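Local coordinates for protein phenylalanyl-tRNA synthetase beta chain (Pyrococcus horikoshii, PDB 2CXI) that serves as the beta subunit of a tetrameric ligase that charges tRNA(Phe) with phenylalanine using ATP, here represented by its N-terminal part, at residues M122-L125 / Q126-A130; L112-D115 / E116-S120. All coordinates share one frame; numbering follows the deposited sequence.

Both contacts involve helix 116-133, in the part of the chain assigned to the B3/4 domain: interaction 1 lies wholly on it, while interaction 2 joins the loop 112-115 to its first turn. Interaction 2, at the surface, is mainly polar: the side chains of D115 and S118 each accept the other's backbone N-H at the helix start, and a water bridges S118 OG to the R113 carbonyl. Interaction 1 lies further along, partly buried, where main-chain bonds are routine; L125 and I129 pack on a buried face, while Q124, K128, I123 and E127 lie on more exposed ones. Their centres are about 14 Å apart, yet CE of selenomethionine M122 packs 3.8 Å from CD2 of L114.

Interaction 1 of 2, residues M122-L125 / Q126-A130; sequences MIQL and QEKIA
M122, I123, Q124 and L125 offer their carbonyl oxygens to the amides of Q126, E127, K128 and I129, four consecutive i to i+4 hydrogen bonds that establish an unbroken alpha-helix within helix 116-133. The bond from K128 N to Q124 O is 2.7 Å long, and that from I129 N to L125 O is 2.8 Å, with an N-H...O angle of 170°. One turn apart, the side chains pair off. On the buried face CD1 of L125 meets CD1 of I129 at 3.8 Å, and the same L125 methyl lies equally close to CG1 of I129. L125 sets its CG opposite the main-chain nitrogen (chi1 -178°), which directs CG and CD1 toward I129. M250 and V249 of helix 240-255 touch L125 and I129 respectively, so the pair joins this helix to its neighbour. Were L125 cut back to an alanine here, I129 CD1 would be likely to lose its partner one turn back, and a gap would probably open beside M250. Next to this face, K128 bends at chi2 (-68°) and its CE passes 3.8 Å from CG of Q124, methylene against methylene. Beyond this touch the polar ends separate, Q124 NE2 donating to the carbonyl oxygen of D5 and K128 NZ to that of K3, both in strand 3-7. On the exposed side I123 and E127 run alongside one another, pointing the same way, and OE2 of E127 rests 3.6 Å from the CG2 methyl of I123.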
loop_
_atom_site.group_PDB
_atom_site.type_symbol
_atom_site.label_atom_id
_atom_site.label_comp_id
_atom_site.label_asym_id
_atom_site.label_seq_id
_atom_site.Cartn_x
_atom_site.Cartn_y
_atom_site.Cartn_z
HETATM N N MSE A 122 -31.749 -15.613 -2.370
HETATM C CA MSE A 122 -30.432 -15.512 -1.732
HETATM C C MSE A 122 -30.603 -15.364 -0.221
HETATM O O MSE A 122 -29.954 -16.074 0.542
HETATM C CB MSE A 122 -29.664 -14.342 -2.355
HETATM C CG MSE A 122 -28.207 -14.159 -1.926
HETATM SE SE MSE A 122 -27.471 -12.421 -2.693
HETATM C CE MSE A 122 -28.807 -12.297 -4.086
ATOM N N ILE A 123 -31.510 -14.486 0.221
ATOM C CA ILE A 123 -31.844 -14.330 1.647
ATOM C C ILE A 123 -32.453 -15.581 2.319
ATOM O O ILE A 123 -32.073 -15.946 3.438
ATOM C CB ILE A 123 -32.771 -13.078 1.875
ATOM C CG1 ILE A 123 -32.030 -11.784 1.476
ATOM C CG2 ILE A 123 -33.297 -13.030 3.317
ATOM C CD1 ILE A 123 -32.838 -10.447 1.682
ATOM N N GLN A 124 -33.412 -16.217 1.654
ATOM C CA GLN A 124 -34.019 -17.434 2.200
ATOM C C GLN A 124 -32.950 -18.555 2.316
ATOM O O GLN A 124 -32.918 -19.285 3.309
ATOM C CB GLN A 124 -35.123 -17.896 1.279
ATOM C CG GLN A 124 -35.822 -19.128 1.747
ATOM C CD GLN A 124 -37.026 -19.460 0.880
ATOM O OE1 GLN A 124 -38.143 -19.581 1.386
ATOM N NE2 GLN A 124 -36.789 -19.665 -0.411
ATOM N N LEU A 125 -32.089 -18.656 1.310
ATOM C CA LEU A 125 -31.015 -19.666 1.310
ATOM C C LEU A 125 -30.030 -19.440 2.470
ATOM O O LEU A 125 -29.647 -20.365 3.216
ATOM C CB LEU A 125 -30.315 -19.752 -0.050
ATOM C CG LEU A 125 -29.209 -20.826 -0.169
ATOM C CD1 LEU A 125 -29.758 -22.223 0.084
ATOM C CD2 LEU A 125 -28.562 -20.727 -1.551
ATOM N N GLN A 126 -29.691 -18.185 2.673
ATOM C CA GLN A 126 -28.876 -17.783 3.805
ATOM C C GLN A 126 -29.522 -18.251 5.127
ATOM O O GLN A 126 -28.868 -18.876 5.972
ATOM C CB GLN A 126 -28.661 -16.263 3.666
ATOM C CG GLN A 126 -28.247 -15.504 4.817
ATOM C CD GLN A 126 -28.026 -14.035 4.428
ATOM O OE1 GLN A 126 -27.224 -13.375 5.038
ATOM N NE2 GLN A 126 -28.729 -13.549 3.399
ATOM N N GLU A 127 -30.825 -18.023 5.285
ATOM C CA GLU A 127 -31.518 -18.454 6.483
ATOM C C GLU A 127 -31.654 -19.969 6.563
ATOM O O GLU A 127 -31.474 -20.538 7.627
ATOM C CB GLU A 127 -32.910 -17.810 6.577
ATOM C CG GLU A 127 -32.888 -16.281 6.628
ATOM C CD GLU A 127 -34.258 -15.606 6.401
ATOM O OE1 GLU A 127 -35.292 -16.293 6.132
ATOM O OE2 GLU A 127 -34.301 -14.361 6.490
ATOM N N LYS A 128 -32.041 -20.621 5.472
ATOM C CA LYS A 128 -32.243 -22.098 5.515
ATOM C C LYS A 128 -30.938 -22.827 5.794
ATOM O O LYS A 128 -30.899 -23.768 6.588
ATOM C CB LYS A 128 -32.832 -22.614 4.204
ATOM C CG LYS A 128 -34.186 -22.001 3.855
ATOM C CD LYS A 128 -35.313 -22.443 4.815
ATOM C CE LYS A 128 -36.520 -21.533 4.634
ATOM N NZ LYS A 128 -37.720 -22.030 5.423
ATOM N N ILE A 129 -29.836 -22.389 5.176
ATOM C CA ILE A 129 -28.547 -23.017 5.526
ATOM C C ILE A 129 -28.210 -22.834 7.015
ATOM O O ILE A 129 -27.819 -23.790 7.706
ATOM C CB ILE A 129 -27.373 -22.503 4.618
ATOM C CG1 ILE A 129 -27.613 -22.944 3.152
ATOM C CG2 ILE A 129 -26.019 -23.050 5.170
ATOM C CD1 ILE A 129 -26.602 -22.412 2.195
ATOM N N ALA A 130 -28.339 -21.607 7.499
ATOM C CA ALA A 130 -28.012 -21.297 8.899
ATOM C C ALA A 130 -28.885 -22.026 9.898
ATOM O O ALA A 130 -28.415 -22.417 10.947
ATOM C CB ALA A 130 -28.101 -19.792 9.146
#

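Interaction 2 of 2, residues L112-D115 / E116-S120; sequences LRLD and EDSLS
S118 OG accepts a hydrogen bond from D115 N at 2.9 Å and also binds a water at 2.6 Å, so two partners grip this hydroxyl oxygen. The same water donates to the R113 carbonyl oxygen, 2.8 Å from R113 O, and weakly to D115 OD2, thereby bridging the incoming loop and the first turn of the helix. The D115 amide bond to the serine is moderately straight, with an N-H...O angle of 153°. D115 answers in the other direction: its OD1 takes the backbone N-H of S118, at 3.0 Å from S118 N and almost linear at 176°, the amide meeting OD1 nearly in line with its C-O bond. This reciprocal pair, aspartate at the N-cap and serine three residues later, is a capping box. It fixes where helix 116-133 begins as the chain leaves the loop after strand 103-110. D115 places its CG between the backbone nitrogen and the carbonyl carbon (chi1 48°), which brings OD1 to the S118 amide, and S118 bends its OG into the matching position. A negative carboxylate here would probably also be stabilised by the helix end. OD2 forms a salt bridge with R13 NH1 of helix 8-15, so D115 couples the cap to that helix, while D117 OD1 forms a salt bridge with K44 NZ and its OD2 a hydrogen bond with S7 OG. Past the capping box, the D115 carbonyl oxygen receives the first i to i+4 bond of the helix, with L119 N 2.9 Å from D115 O. L114 lies over the serine, its CD2 methyl 3.8 Å from S118 OG, and its CD1 reaches a loose apolar approach of 4.4 Å to CD1 of L119.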
loop_
_atom_site.group_PDB
_atom_site.type_symbol
_atom_site.label_atom_id
_atom_site.label_comp_id
_atom_site.label_asym_id
_atom_site.label_seq_id
_atom_site.Cartn_x
_atom_site.Cartn_y
_atom_site.Cartn_z
ATOM N N LEU A 112 -23.850 -9.402 -11.118
ATOM C CA LEU A 112 -25.191 -9.882 -10.890
ATOM C C LEU A 112 -26.166 -8.796 -11.337
ATOM O O LEU A 112 -25.879 -7.603 -11.226
ATOM C CB LEU A 112 -25.395 -10.222 -9.413
ATOM C CG LEU A 112 -24.637 -11.498 -8.960
ATOM C CD1 LEU A 112 -24.502 -11.509 -7.448
ATOM C CD2 LEU A 112 -25.301 -12.794 -9.450
ATOM N N ARG A 113 -27.326 -9.216 -11.807
ATOM C CA ARG A 113 -28.441 -8.292 -11.947
ATOM C C ARG A 113 -29.579 -8.829 -11.083
ATOM O O ARG A 113 -30.263 -9.763 -11.467
ATOM C CB ARG A 113 -28.852 -8.152 -13.428
ATOM C CG ARG A 113 -27.679 -7.835 -14.409
ATOM C CD ARG A 113 -28.043 -7.871 -15.937
ATOM N NE ARG A 113 -29.494 -7.652 -16.083
ATOM C CZ ARG A 113 -30.375 -8.603 -16.428
ATOM N NH1 ARG A 113 -29.968 -9.844 -16.729
ATOM N NH2 ARG A 113 -31.668 -8.304 -16.493
ATOM N N LEU A 114 -29.795 -8.225 -9.921
ATOM C CA LEU A 114 -30.735 -8.760 -8.953
ATOM C C LEU A 114 -32.143 -8.222 -9.174
ATOM O O LEU A 114 -32.335 -7.233 -9.876
ATOM C CB LEU A 114 -30.273 -8.500 -7.501
ATOM C CG LEU A 114 -28.853 -8.981 -7.213
ATOM C CD1 LEU A 114 -28.537 -8.580 -5.760
ATOM C CD2 LEU A 114 -28.799 -10.523 -7.442
ATOM N N ASP A 115 -33.120 -8.923 -8.616
ATOM C CA ASP A 115 -34.513 -8.453 -8.586
ATOM C C ASP A 115 -35.176 -9.047 -7.383
ATOM O O ASP A 115 -34.505 -9.713 -6.556
ATOM C CB ASP A 115 -35.270 -8.798 -9.882
ATOM C CG ASP A 115 -35.099 -10.279 -10.323
ATOM O OD1 ASP A 115 -35.235 -11.209 -9.495
ATOM O OD2 ASP A 115 -34.862 -10.598 -11.508
ATOM N N GLU A 116 -36.486 -8.821 -7.244
ATOM C CA GLU A 116 -37.191 -9.295 -6.056
ATOM C C GLU A 116 -37.011 -10.804 -5.860
ATOM O O GLU A 116 -36.771 -11.244 -4.753
ATOM C CB GLU A 116 -38.700 -8.970 -6.103
ATOM C CG GLU A 116 -39.040 -7.521 -5.707
ATOM C CD GLU A 116 -40.519 -7.175 -5.907
ATOM O OE1 GLU A 116 -41.372 -8.128 -5.920
ATOM O OE2 GLU A 116 -40.838 -5.951 -6.050
ATOM N N ASP A 117 -37.185 -11.581 -6.927
ATOM C CA ASP A 117 -37.070 -13.046 -6.833
ATOM C C ASP A 117 -35.653 -13.515 -6.454
ATOM O O ASP A 117 -35.494 -14.342 -5.557
ATOM C CB ASP A 117 -37.484 -13.695 -8.128
ATOM C CG ASP A 117 -39.025 -13.839 -8.261
ATOM O OD1 ASP A 117 -39.776 -13.457 -7.336
ATOM O OD2 ASP A 117 -39.549 -14.345 -9.271
ATOM N N SER A 118 -34.645 -13.036 -7.171
ATOM C CA SER A 118 -33.253 -13.460 -6.868
ATOM C C SER A 118 -32.783 -12.989 -5.502
ATOM O O SER A 118 -32.131 -13.741 -4.761
ATOM C CB SER A 118 -32.270 -13.085 -7.968
ATOM O OG SER A 118 -32.283 -11.716 -8.280
ATOM N N LEU A 119 -33.134 -11.765 -5.119
ATOM C CA LEU A 119 -32.753 -11.285 -3.782
ATOM C C LEU A 119 -33.433 -12.069 -2.653
ATOM O O LEU A 119 -32.831 -12.391 -1.614
ATOM C CB LEU A 119 -33.090 -9.786 -3.654
ATOM C CG LEU A 119 -32.617 -9.058 -2.406
ATOM C CD1 LEU A 119 -31.072 -9.288 -2.219
ATOM C CD2 LEU A 119 -33.027 -7.539 -2.587
ATOM N N SER A 120 -34.704 -12.394 -2.850
ATOM C CA SER A 120 -35.396 -13.119 -1.837
ATOM C C SER A 120 -34.881 -14.591 -1.741
ATOM O O SER A 120 -34.758 -15.117 -0.642
ATOM C CB SER A 120 -36.929 -12.972 -1.998
ATOM O OG SER A 120 -37.519 -14.175 -2.381
HETATM O O HOH W 1 -32.113 -11.792 -10.850
#